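Endoglucanase E-5 (Thermobifida fusca, PDB 2CKS) catalyses the endohydrolysis of 1,4-beta-glucosidic linkages in cellulose, lichenin and cereal beta-D-glucans, here seen as its family 5 glycoside hydrolase catalytic domain. Local coordinates at residues Q37-C42 with S268-S273; A57-L62 with Y95-W100; P226-E231 with G261-N266. All blocks are in the same frame, centred on the assembly; numbering follows the deposited sequence. Where two conformers were deposited one is given.

Contact 1 (Q37-C42 with S268-S273); sequences QWFDHC and SDDFRS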
loop_
_atom_site.group_PDB
_atom_site.type_symbol
_atom_site.label_atom_id
_atom_site.label_comp_id
_atom_site.label_asym_id
_atom_site.label_seq_id
_atom_site.Cartn_x
_atom_site.Cartn_y
_atom_site.Cartn_z
ATOM N N GLN A 37 14.992 3.434 -0.708
ATOM C CA GLN A 37 16.219 4.164 -1.050
ATOM C C GLN A 37 16.695 5.103 0.063
ATOM O O GLN A 37 17.845 5.552 0.053
ATOM C CB GLN A 37 16.024 4.950 -2.355
ATOM C CG GLN A 37 15.362 6.316 -2.225
ATOM C CD GLN A 37 13.840 6.279 -2.289
ATOM O OE1 GLN A 37 13.213 5.255 -2.000
ATOM N NE2 GLN A 37 13.241 7.409 -2.667
ATOM N N TRP A 38 15.800 5.422 0.994
ATOM C CA TRP A 38 16.115 6.307 2.112
ATOM C C TRP A 38 16.088 5.606 3.469
ATOM O O TRP A 38 16.845 5.974 4.369
ATOM C CB TRP A 38 15.125 7.464 2.166
ATOM C CG TRP A 38 15.139 8.379 0.999
ATOM C CD1 TRP A 38 16.229 8.873 0.347
ATOM C CD2 TRP A 38 14.000 8.949 0.364
ATOM N NE1 TRP A 38 15.834 9.708 -0.671
ATOM C CE2 TRP A 38 14.464 9.778 -0.672
ATOM C CE3 TRP A 38 12.618 8.848 0.571
ATOM C CZ2 TRP A 38 13.605 10.490 -1.504
ATOM C CZ3 TRP A 38 11.764 9.551 -0.262
ATOM C CH2 TRP A 38 12.263 10.362 -1.284
ATOM N N PHE A 39 15.214 4.611 3.632
ATOM C CA PHE A 39 14.953 4.024 4.949
ATOM C C PHE A 39 15.077 2.513 4.935
ATOM O O PHE A 39 14.364 1.808 5.640
ATOM C CB PHE A 39 13.589 4.474 5.484
ATOM C CG PHE A 39 13.507 5.949 5.689
ATOM C CD1 PHE A 39 14.035 6.536 6.828
ATOM C CD2 PHE A 39 12.951 6.763 4.711
ATOM C CE1 PHE A 39 13.994 7.916 6.985
ATOM C CE2 PHE A 39 12.911 8.134 4.875
ATOM C CZ PHE A 39 13.432 8.701 6.013
ATOM N N ASP A 40 16.001 2.027 4.124
ATOM C CA ASP A 40 16.302 0.615 4.067
ATOM C C ASP A 40 16.813 0.119 5.407
ATOM O O ASP A 40 16.545 -1.016 5.788
ATOM C CB ASP A 40 17.373 0.369 3.021
ATOM C CG ASP A 40 17.436 -1.052 2.599
ATOM O OD1 ASP A 40 18.568 -1.569 2.455
ATOM O OD2 ASP A 40 16.405 -1.723 2.393
ATOM N N HIS A 41 17.557 0.976 6.112
ATOM C CA HIS A 41 18.123 0.629 7.424
ATOM C C HIS A 41 17.069 0.419 8.534
ATOM O O HIS A 41 17.394 -0.108 9.608
ATOM C CB HIS A 41 19.217 1.652 7.840
ATOM C CG HIS A 41 18.721 3.059 7.996
ATOM N ND1 HIS A 41 18.215 3.795 6.944
ATOM C CD2 HIS A 41 18.665 3.866 9.081
ATOM C CE1 HIS A 41 17.841 4.986 7.384
ATOM N NE2 HIS A 41 18.108 5.056 8.675
ATOM N N CYS A 42 15.823 0.824 8.276
ATOM C CA CYS A 42 14.708 0.584 9.194
ATOM C C CYS A 42 14.045 -0.771 8.999
ATOM O O CYS A 42 13.120 -1.110 9.729
ATOM C CB CYS A 42 13.639 1.663 9.028
ATOM S SG CYS A 42 14.096 3.228 9.779
ATOM N N SER A 268 9.074 3.812 9.556
ATOM C CA SER A 268 10.437 4.350 9.498
ATOM C C SER A 268 10.638 5.306 10.661
ATOM O O SER A 268 9.698 5.616 11.388
ATOM C CB SER A 268 10.691 5.095 8.186
ATOM O OG SER A 268 10.253 6.439 8.255
ATOM N N ASP A 269 11.866 5.796 10.793
ATOM C CA ASP A 269 12.195 6.818 11.779
ATOM C C ASP A 269 12.520 8.162 11.123
ATOM O O ASP A 269 13.329 8.936 11.631
ATOM C CB ASP A 269 13.307 6.329 12.717
ATOM C CG ASP A 269 14.658 6.238 12.047
ATOM O OD1 ASP A 269 14.735 6.236 10.796
ATOM O OD2 ASP A 269 15.710 6.159 12.722
ATOM N N ASP A 270 11.854 8.443 10.013
ATOM C CA ASP A 270 11.896 9.767 9.401
ATOM C C ASP A 270 11.458 10.819 10.422
ATOM O O ASP A 270 10.711 10.517 11.356
ATOM C CB ASP A 270 10.979 9.805 8.183
ATOM C CG ASP A 270 11.067 11.101 7.440
ATOM O OD1 ASP A 270 9.992 11.661 7.126
ATOM O OD2 ASP A 270 12.157 11.635 7.138
ATOM N N PHE A 271 11.907 12.058 10.243
ATOM C CA PHE A 271 11.583 13.121 11.202
ATOM C C PHE A 271 10.101 13.501 11.257
ATOM O O PHE A 271 9.627 14.027 12.266
ATOM C CB PHE A 271 12.438 14.370 10.932
ATOM C CG PHE A 271 11.997 15.178 9.740
ATOM C CD1 PHE A 271 12.544 14.948 8.484
ATOM C CD2 PHE A 271 11.046 16.192 9.882
ATOM C CE1 PHE A 271 12.143 15.703 7.382
ATOM C CE2 PHE A 271 10.638 16.948 8.788
ATOM C CZ PHE A 271 11.182 16.707 7.537
ATOM N N ARG A 272 9.381 13.253 10.176
ATOM C CA ARG A 272 7.994 13.671 10.074
ATOM C C ARG A 272 7.100 12.898 11.036
ATOM O O ARG A 272 7.402 11.767 11.417
ATOM C CB ARG A 272 7.504 13.505 8.645
ATOM C CG ARG A 272 8.214 14.418 7.654
ATOM C CD ARG A 272 7.776 14.183 6.223
ATOM N NE ARG A 272 8.457 15.061 5.275
ATOM C CZ ARG A 272 9.680 14.862 4.779
ATOM N NH1 ARG A 272 10.409 13.807 5.127
ATOM N NH2 ARG A 272 10.185 15.741 3.920
ATOM N N SER A 273 5.994 13.522 11.430
ATOM C CA SER A 273 5.142 12.964 12.477
ATOM C C SER A 273 4.487 11.639 12.071
ATOM O O SER A 273 4.149 10.836 12.935
ATOM C CB SER A 273 4.076 13.980 12.908
ATOM O OG SER A 273 3.197 14.269 11.851
HETATM O O HOH W 1 16.783 7.332 9.660
#
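Ser268 is the first residue of 268-273 to meet 37-42, and it lies over one face of the Phe39 ring. Its CB makes an off-centre CH-pi contact, 4.3 Å from the ring centroid of Phe39. Its OG sits over the same ring near the rim. Ser268 OG also accepts from Asp270 N at 3.1 Å, which makes an ST turn, and it is hydrogen-bonded to Asn266 as well. The turn probably helps hold the backbone that passes the phenylalanine.

Asp269 follows. Its CG stands between the backbone N and the carbonyl carbon (chi1 71°), which brings OD1 round toward 37-42. There OD1 lies near the plane of the Phe39 ring, at its edge. The sulfur of Cys42, modelled in two positions, comes near this oxygen in one of them. A water joins Asp269 OD1 to His41: it donates to Asp269 OD1 at 2.6 Å and lies in the His41 ring plane, 2.8 Å from His41 NE2. The other oxygen, OD2, is bonded to the backbone N of Cys282. Cys282 is also the disulfide partner of Cys42, so Asp269 and Cys42 are both tied to Cys282.

Asp270 meets the far end of the phenylalanine. Its OD2 comes within 3.4 Å of Phe39 CZ, and the carboxylate is steeply inclined to the ring. OD1 turns to Arg272 instead, in a salt bridge within 268-273. Asp270 OD1 takes Arg272 NH1 on its syn lone pair at 3.0 Å, with the oxygen almost in the guanidinium plane.

In the TIM barrel, Phe39 packs from the end of helix 36-39 against the loop after strand 262-265. Residues 40-42 continue as a 3-10 turn toward helix 45-54, and the disulfide links the contact to helix 281-284.

Contact 2 (A57-L62 with Y95-W100); sequences ADIIRL and YVIVDW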
loop_
_atom_site.group_PDB
_atom_site.type_symbol
_atom_site.label_atom_id
_atom_site.label_comp_id
_atom_site.label_asym_id
_atom_site.label_seq_id
_atom_site.Cartn_x
_atom_site.Cartn_y
_atom_site.Cartn_z
ATOM N N ALA A 57 0.560 -6.925 12.652
ATOM C CA ALA A 57 0.195 -6.523 11.292
ATOM C C ALA A 57 -0.149 -7.749 10.459
ATOM O O ALA A 57 0.452 -8.800 10.635
ATOM C CB ALA A 57 1.327 -5.768 10.650
ATOM N N ASP A 58 -1.121 -7.600 9.562
ATOM C CA ASP A 58 -1.463 -8.624 8.572
ATOM C C ASP A 58 -0.628 -8.540 7.299
ATOM O O ASP A 58 -0.476 -9.517 6.572
ATOM C CB ASP A 58 -2.916 -8.466 8.129
ATOM C CG ASP A 58 -3.896 -8.633 9.246
ATOM O OD1 ASP A 58 -3.793 -9.655 9.956
ATOM O OD2 ASP A 58 -4.807 -7.800 9.486
ATOM N N ILE A 59 -0.119 -7.344 7.022
ATOM C CA ILE A 59 0.377 -7.005 5.698
ATOM C C ILE A 59 1.415 -5.888 5.806
ATOM O O ILE A 59 1.342 -5.029 6.699
ATOM C CB ILE A 59 -0.844 -6.605 4.818
ATOM C CG1 ILE A 59 -0.470 -6.364 3.357
ATOM C CG2 ILE A 59 -1.559 -5.394 5.376
ATOM C CD1 ILE A 59 -1.685 -6.448 2.432
ATOM N N ILE A 60 2.389 -5.931 4.909
ATOM C CA ILE A 60 3.406 -4.895 4.779
ATOM C C ILE A 60 3.443 -4.474 3.318
ATOM O O ILE A 60 3.446 -5.311 2.414
ATOM C CB ILE A 60 4.802 -5.383 5.257
ATOM C CG1 ILE A 60 5.820 -4.231 5.203
ATOM C CG2 ILE A 60 5.303 -6.565 4.453
ATOM C CD1 ILE A 60 7.115 -4.519 5.886
ATOM N N ARG A 61 3.460 -3.173 3.098
ATOM C CA ARG A 61 3.640 -2.624 1.771
ATOM C C ARG A 61 5.089 -2.187 1.625
ATOM O O ARG A 61 5.599 -1.400 2.431
ATOM C CB ARG A 61 2.691 -1.460 1.589
ATOM C CG ARG A 61 2.845 -0.668 0.313
ATOM C CD ARG A 61 1.915 0.475 0.393
ATOM N NE ARG A 61 1.705 1.285 -0.787
ATOM C CZ ARG A 61 1.933 2.595 -0.843
ATOM N NH1 ARG A 61 2.513 3.261 0.149
ATOM N NH2 ARG A 61 1.596 3.247 -1.928
ATOM N N LEU A 62 5.754 -2.725 0.605
ATOM C CA LEU A 62 7.144 -2.417 0.313
ATOM C C LEU A 62 7.215 -1.311 -0.735
ATOM O O LEU A 62 6.967 -1.547 -1.917
ATOM C CB LEU A 62 7.851 -3.679 -0.185
ATOM C CG LEU A 62 7.764 -4.893 0.744
ATOM C CD1 LEU A 62 8.349 -6.122 0.060
ATOM C CD2 LEU A 62 8.460 -4.630 2.061
ATOM N N TYR A 95 1.216 -10.821 4.520
ATOM C CA TYR A 95 0.935 -10.443 3.145
ATOM C C TYR A 95 1.871 -9.319 2.764
ATOM O O TYR A 95 2.350 -8.575 3.618
ATOM C CB TYR A 95 -0.531 -10.036 2.968
ATOM C CG TYR A 95 -1.418 -11.239 3.131
ATOM C CD1 TYR A 95 -1.949 -11.585 4.367
ATOM C CD2 TYR A 95 -1.678 -12.069 2.058
ATOM C CE1 TYR A 95 -2.729 -12.717 4.517
ATOM C CE2 TYR A 95 -2.444 -13.204 2.205
ATOM C CZ TYR A 95 -2.974 -13.518 3.422
ATOM O OH TYR A 95 -3.734 -14.653 3.594
ATOM N N VAL A 96 2.164 -9.221 1.478
ATOM C CA VAL A 96 3.089 -8.215 0.988
ATOM C C VAL A 96 2.481 -7.498 -0.190
ATOM O O VAL A 96 1.984 -8.149 -1.109
ATOM C CB VAL A 96 4.395 -8.837 0.510
ATOM C CG1 VAL A 96 5.364 -7.738 0.068
ATOM C CG2 VAL A 96 5.002 -9.647 1.600
ATOM N N ILE A 97 2.512 -6.170 -0.164
ATOM C CA ILE A 97 2.191 -5.379 -1.340
ATOM C C ILE A 97 3.487 -4.880 -1.941
ATOM O O ILE A 97 4.268 -4.220 -1.264
ATOM C CB ILE A 97 1.317 -4.181 -0.983
ATOM C CG1 ILE A 97 0.026 -4.659 -0.333
ATOM C CG2 ILE A 97 1.058 -3.333 -2.232
ATOM C CD1 ILE A 97 -0.848 -3.551 0.181
ATOM N N VAL A 98 3.712 -5.194 -3.213
ATOM C CA VAL A 98 4.867 -4.694 -3.937
ATOM C C VAL A 98 4.445 -3.390 -4.590
ATOM O O VAL A 98 3.628 -3.389 -5.514
ATOM C CB VAL A 98 5.329 -5.698 -4.985
ATOM C CG1 VAL A 98 6.518 -5.154 -5.785
ATOM C CG2 VAL A 98 5.670 -7.030 -4.306
ATOM N N ASP A 99 4.986 -2.289 -4.080
ATOM C CA ASP A 99 4.551 -0.948 -4.449
ATOM C C ASP A 99 5.554 -0.273 -5.385
ATOM O O ASP A 99 6.637 0.141 -4.987
ATOM C CB ASP A 99 4.309 -0.119 -3.189
ATOM C CG ASP A 99 4.206 1.363 -3.460
ATOM O OD1 ASP A 99 4.547 2.138 -2.543
ATOM O OD2 ASP A 99 3.787 1.846 -4.534
ATOM N N TRP A 100 5.160 -0.204 -6.648
ATOM C CA TRP A 100 5.840 0.572 -7.679
ATOM C C TRP A 100 5.522 2.040 -7.429
ATOM O O TRP A 100 4.499 2.561 -7.867
ATOM C CB TRP A 100 5.334 0.081 -9.037
ATOM C CG TRP A 100 6.061 0.636 -10.206
ATOM C CD1 TRP A 100 5.616 1.582 -11.074
ATOM C CD2 TRP A 100 7.364 0.269 -10.646
ATOM N NE1 TRP A 100 6.560 1.822 -12.044
ATOM C CE2 TRP A 100 7.651 1.031 -11.794
ATOM C CE3 TRP A 100 8.328 -0.636 -10.186
ATOM C CZ2 TRP A 100 8.857 0.918 -12.475
ATOM C CZ3 TRP A 100 9.512 -0.750 -10.860
ATOM C CH2 TRP A 100 9.774 0.018 -11.995
#
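The Arg61 guanidinium carries the Asp99 carboxylate on one face. The two residues stand on neighbouring parallel strands of the TIM barrel, joined by helix 75-90 in a beta-alpha-beta unit. The two planes are 11° apart and stacked, with Asp99 OD1 3.1 Å above the guanidinium plane of Arg61. The 3.2 Å salt bridge from Arg61 NH2 to Asp99 OD1 is therefore one of charge alone, since no N-H points at the oxygen. The N-H groups serve other partners: NE meets Glu135, NH1 meets Glu231 and Ser32, and NH2 meets Asn138. Asp99 OD1 is in turn bonded to His101 and Ser63. At the other end of the pair, the Tyr95 ring has Asp58 O at its edge, in plane.

Five backbone hydrogen bonds connect the strands, from Tyr95 N to Asp58 O at one end to Asp99 N to Leu62 O at the other.

Ile59, Arg61, Tyr95 and Ile97 share one face of the sheet. The extended Arg61 chain stands out from this face into the barrel, and CG passes beside Asp99 CB. Ile60, Leu62, Val96 and Val98 share the other face, where helices 75-90 and 112-126 pack. There Leu62 has CG anti to the carbonyl carbon (chi1 -55°), and Leu62 CD1 presses tightly on Val96 CG1 at 3.4 Å.

Contact 3 (P226-E231 with G261-N266); sequences PVFVTE and GWTKWN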
loop_
_atom_site.group_PDB
_atom_site.type_symbol
_atom_site.label_atom_id
_atom_site.label_comp_id
_atom_site.label_asym_id
_atom_site.label_seq_id
_atom_site.Cartn_x
_atom_site.Cartn_y
_atom_site.Cartn_z
ATOM N N PRO A 226 -13.712 -3.001 -5.356
ATOM C CA PRO A 226 -12.845 -3.211 -4.192
ATOM C C PRO A 226 -11.826 -2.102 -4.055
ATOM O O PRO A 226 -11.221 -1.705 -5.049
ATOM C CB PRO A 226 -12.161 -4.552 -4.494
ATOM C CG PRO A 226 -12.918 -5.127 -5.653
ATOM C CD PRO A 226 -13.387 -3.946 -6.439
ATOM N N VAL A 227 -11.679 -1.597 -2.839
ATOM C CA VAL A 227 -10.731 -0.538 -2.527
ATOM C C VAL A 227 -9.734 -1.058 -1.491
ATOM O O VAL A 227 -10.111 -1.773 -0.563
ATOM C CB VAL A 227 -11.445 0.709 -1.965
ATOM C CG1 VAL A 227 -10.439 1.743 -1.496
ATOM C CG2 VAL A 227 -12.369 1.306 -2.999
ATOM N N PHE A 228 -8.463 -0.718 -1.667
ATOM C CA PHE A 228 -7.464 -0.923 -0.630
ATOM C C PHE A 228 -6.796 0.409 -0.338
ATOM O O PHE A 228 -6.350 1.104 -1.248
ATOM C CB PHE A 228 -6.416 -1.954 -1.054
ATOM C CG PHE A 228 -5.651 -2.524 0.109
ATOM C CD1 PHE A 228 -5.944 -3.794 0.601
ATOM C CD2 PHE A 228 -4.661 -1.782 0.734
ATOM C CE1 PHE A 228 -5.261 -4.298 1.703
ATOM C CE2 PHE A 228 -3.975 -2.294 1.842
ATOM C CZ PHE A 228 -4.280 -3.552 2.312
ATOM N N VAL A 229 -6.723 0.767 0.937
ATOM C CA VAL A 229 -6.074 2.001 1.321
ATOM C C VAL A 229 -4.578 1.712 1.503
ATOM O O VAL A 229 -4.124 1.385 2.588
ATOM C CB VAL A 229 -6.743 2.619 2.565
ATOM C CG1 VAL A 229 -5.946 3.802 3.085
ATOM C CG2 VAL A 229 -8.168 3.047 2.206
ATOM N N THR A 230 -3.816 1.815 0.417
ATOM C CA THR A 230 -2.400 1.435 0.454
ATOM C C THR A 230 -1.511 2.473 1.135
ATOM O O THR A 230 -0.359 2.190 1.437
ATOM C CB THR A 230 -1.854 1.130 -0.950
ATOM O OG1 THR A 230 -2.144 2.211 -1.834
ATOM C CG2 THR A 230 -2.546 -0.063 -1.575
ATOM N N GLU A 231 -2.044 3.660 1.395
ATOM C CA GLU A 231 -1.274 4.685 2.078
ATOM C C GLU A 231 -2.213 5.658 2.762
ATOM O O GLU A 231 -3.066 6.248 2.115
ATOM C CB GLU A 231 -0.405 5.419 1.068
ATOM C CG GLU A 231 0.701 6.236 1.683
ATOM C CD GLU A 231 1.514 6.945 0.626
ATOM O OE1 GLU A 231 1.521 8.195 0.629
ATOM O OE2 GLU A 231 2.135 6.248 -0.204
ATOM N N GLY A 261 -9.077 -2.932 3.588
ATOM C CA GLY A 261 -7.736 -3.081 4.123
ATOM C C GLY A 261 -6.952 -1.786 4.036
ATOM O O GLY A 261 -7.278 -0.892 3.243
ATOM N N TRP A 262 -5.925 -1.677 4.871
ATOM C CA TRP A 262 -5.069 -0.506 4.878
ATOM C C TRP A 262 -3.647 -0.775 5.337
ATOM O O TRP A 262 -3.382 -1.705 6.103
ATOM C CB TRP A 262 -5.668 0.606 5.746
ATOM C CG TRP A 262 -6.133 0.269 7.172
ATOM C CD1 TRP A 262 -7.422 0.073 7.571
ATOM C CD2 TRP A 262 -5.337 0.208 8.373
ATOM N NE1 TRP A 262 -7.484 -0.125 8.931
ATOM C CE2 TRP A 262 -6.220 -0.044 9.452
ATOM C CE3 TRP A 262 -3.964 0.300 8.643
ATOM C CZ2 TRP A 262 -5.779 -0.192 10.769
ATOM C CZ3 TRP A 262 -3.533 0.179 9.964
ATOM C CH2 TRP A 262 -4.436 -0.067 11.003
ATOM N N THR A 263 -2.742 0.068 4.846
ATOM C CA THR A 263 -1.360 0.118 5.303
ATOM C C THR A 263 -1.001 1.569 5.575
ATOM O O THR A 263 -1.024 2.395 4.660
ATOM C CB THR A 263 -0.383 -0.505 4.254
ATOM O OG1 THR A 263 -0.718 -0.083 2.922
ATOM C CG2 THR A 263 -0.497 -2.007 4.231
ATOM N N LYS A 264 -0.656 1.882 6.824
ATOM C CA LYS A 264 -0.378 3.255 7.213
ATOM C C LYS A 264 1.027 3.679 6.794
ATOM O O LYS A 264 1.978 2.903 6.871
ATOM C CB LYS A 264 -0.533 3.443 8.726
ATOM C CG LYS A 264 -0.209 4.858 9.194
ATOM C CD LYS A 264 -0.528 5.099 10.641
ATOM C CE LYS A 264 -0.418 6.571 10.964
ATOM N NZ LYS A 264 0.926 7.126 10.633
ATOM N N TRP A 265 1.137 4.931 6.367
ATOM C CA TRP A 265 2.410 5.569 6.069
ATOM C C TRP A 265 2.910 6.182 7.376
ATOM O O TRP A 265 2.222 7.037 7.931
ATOM C CB TRP A 265 2.136 6.675 5.053
ATOM C CG TRP A 265 3.318 7.328 4.423
ATOM C CD1 TRP A 265 3.738 8.604 4.626
ATOM C CD2 TRP A 265 4.189 6.776 3.419
ATOM N NE1 TRP A 265 4.839 8.870 3.850
ATOM C CE2 TRP A 265 5.134 7.768 3.097
ATOM C CE3 TRP A 265 4.278 5.536 2.776
ATOM C CZ2 TRP A 265 6.142 7.565 2.157
ATOM C CZ3 TRP A 265 5.285 5.332 1.848
ATOM C CH2 TRP A 265 6.200 6.349 1.546
ATOM N N ASN A 266 4.058 5.778 7.920
ATOM C CA ASN A 266 4.954 4.747 7.396
ATOM C C ASN A 266 5.802 4.150 8.538
ATOM O O ASN A 266 5.880 4.732 9.628
ATOM C CB ASN A 266 5.865 5.345 6.323
ATOM C CG ASN A 266 6.738 6.467 6.857
ATOM O OD1 ASN A 266 7.758 6.215 7.502
ATOM N ND2 ASN A 266 6.325 7.715 6.619
HETATM O O HOH W 2 -9.669 -4.321 1.118
#
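Phe228 and Gly261 make a CH-pi contact. Gly261 CA lies over the Phe228 ring, 4.0 Å from its centroid, and the glycine carbonyl carbon also sits above the ring.

The backbone bonds are those of adjacent parallel strands in the TIM barrel. Val229 N donates to Gly261 O, and Thr263 N donates to Val229 O at 3.0 Å. A water bridges Val227 O and Gly261 N where the strands begin.

One side-chain bond is added. Thr263 OG1, set between its backbone N and carbonyl carbon (chi1 43°), donates to Thr230 O at 2.7 Å. It approaches from above the carbonyl plane.

Among apolar groups, Val229 CB meets Trp262 CB at 3.9 Å.

Stacking joins Glu231 to Trp265. The two side chains run side by side, and the carboxylate is 23° from the indole plane. Glu231 CD lies 3.7 Å above the Trp265 ring plane, toward the rim, while Asn266 CB lies on the opposite face.

Glu231 OE1 meets Tyr206 OH and binds a zinc ion, whose other protein ligand is Glu139. Glu231 is the nucleophile by similarity, so Trp265, with Tyr206 and Arg61, probably helps position its carboxylate.

Contacts 2 and 3 belong to the same closed eight-stranded parallel barrel, their centres 9 Å apart. Contact 2 joins the second and third strands, and contact 3 the last two. They meet inside the barrel: Arg61 NH1 and Glu231 OE2 form a 3.0 Å salt bridge, and Ile59 packs on Thr263. Along the chain contact 2 closes before contact 3 opens. Both are nested inside the long loop closed by contact 1, whose centre lies 16 Å from that of contact 2 and 18 Å from that of contact 3. Contacts 1 and 3 adjoin in sequence. Contact 1 joins the helix 36-39 region to the loop after the last strand, outside the strand pairs that bring Arg61 to the probable nucleophile.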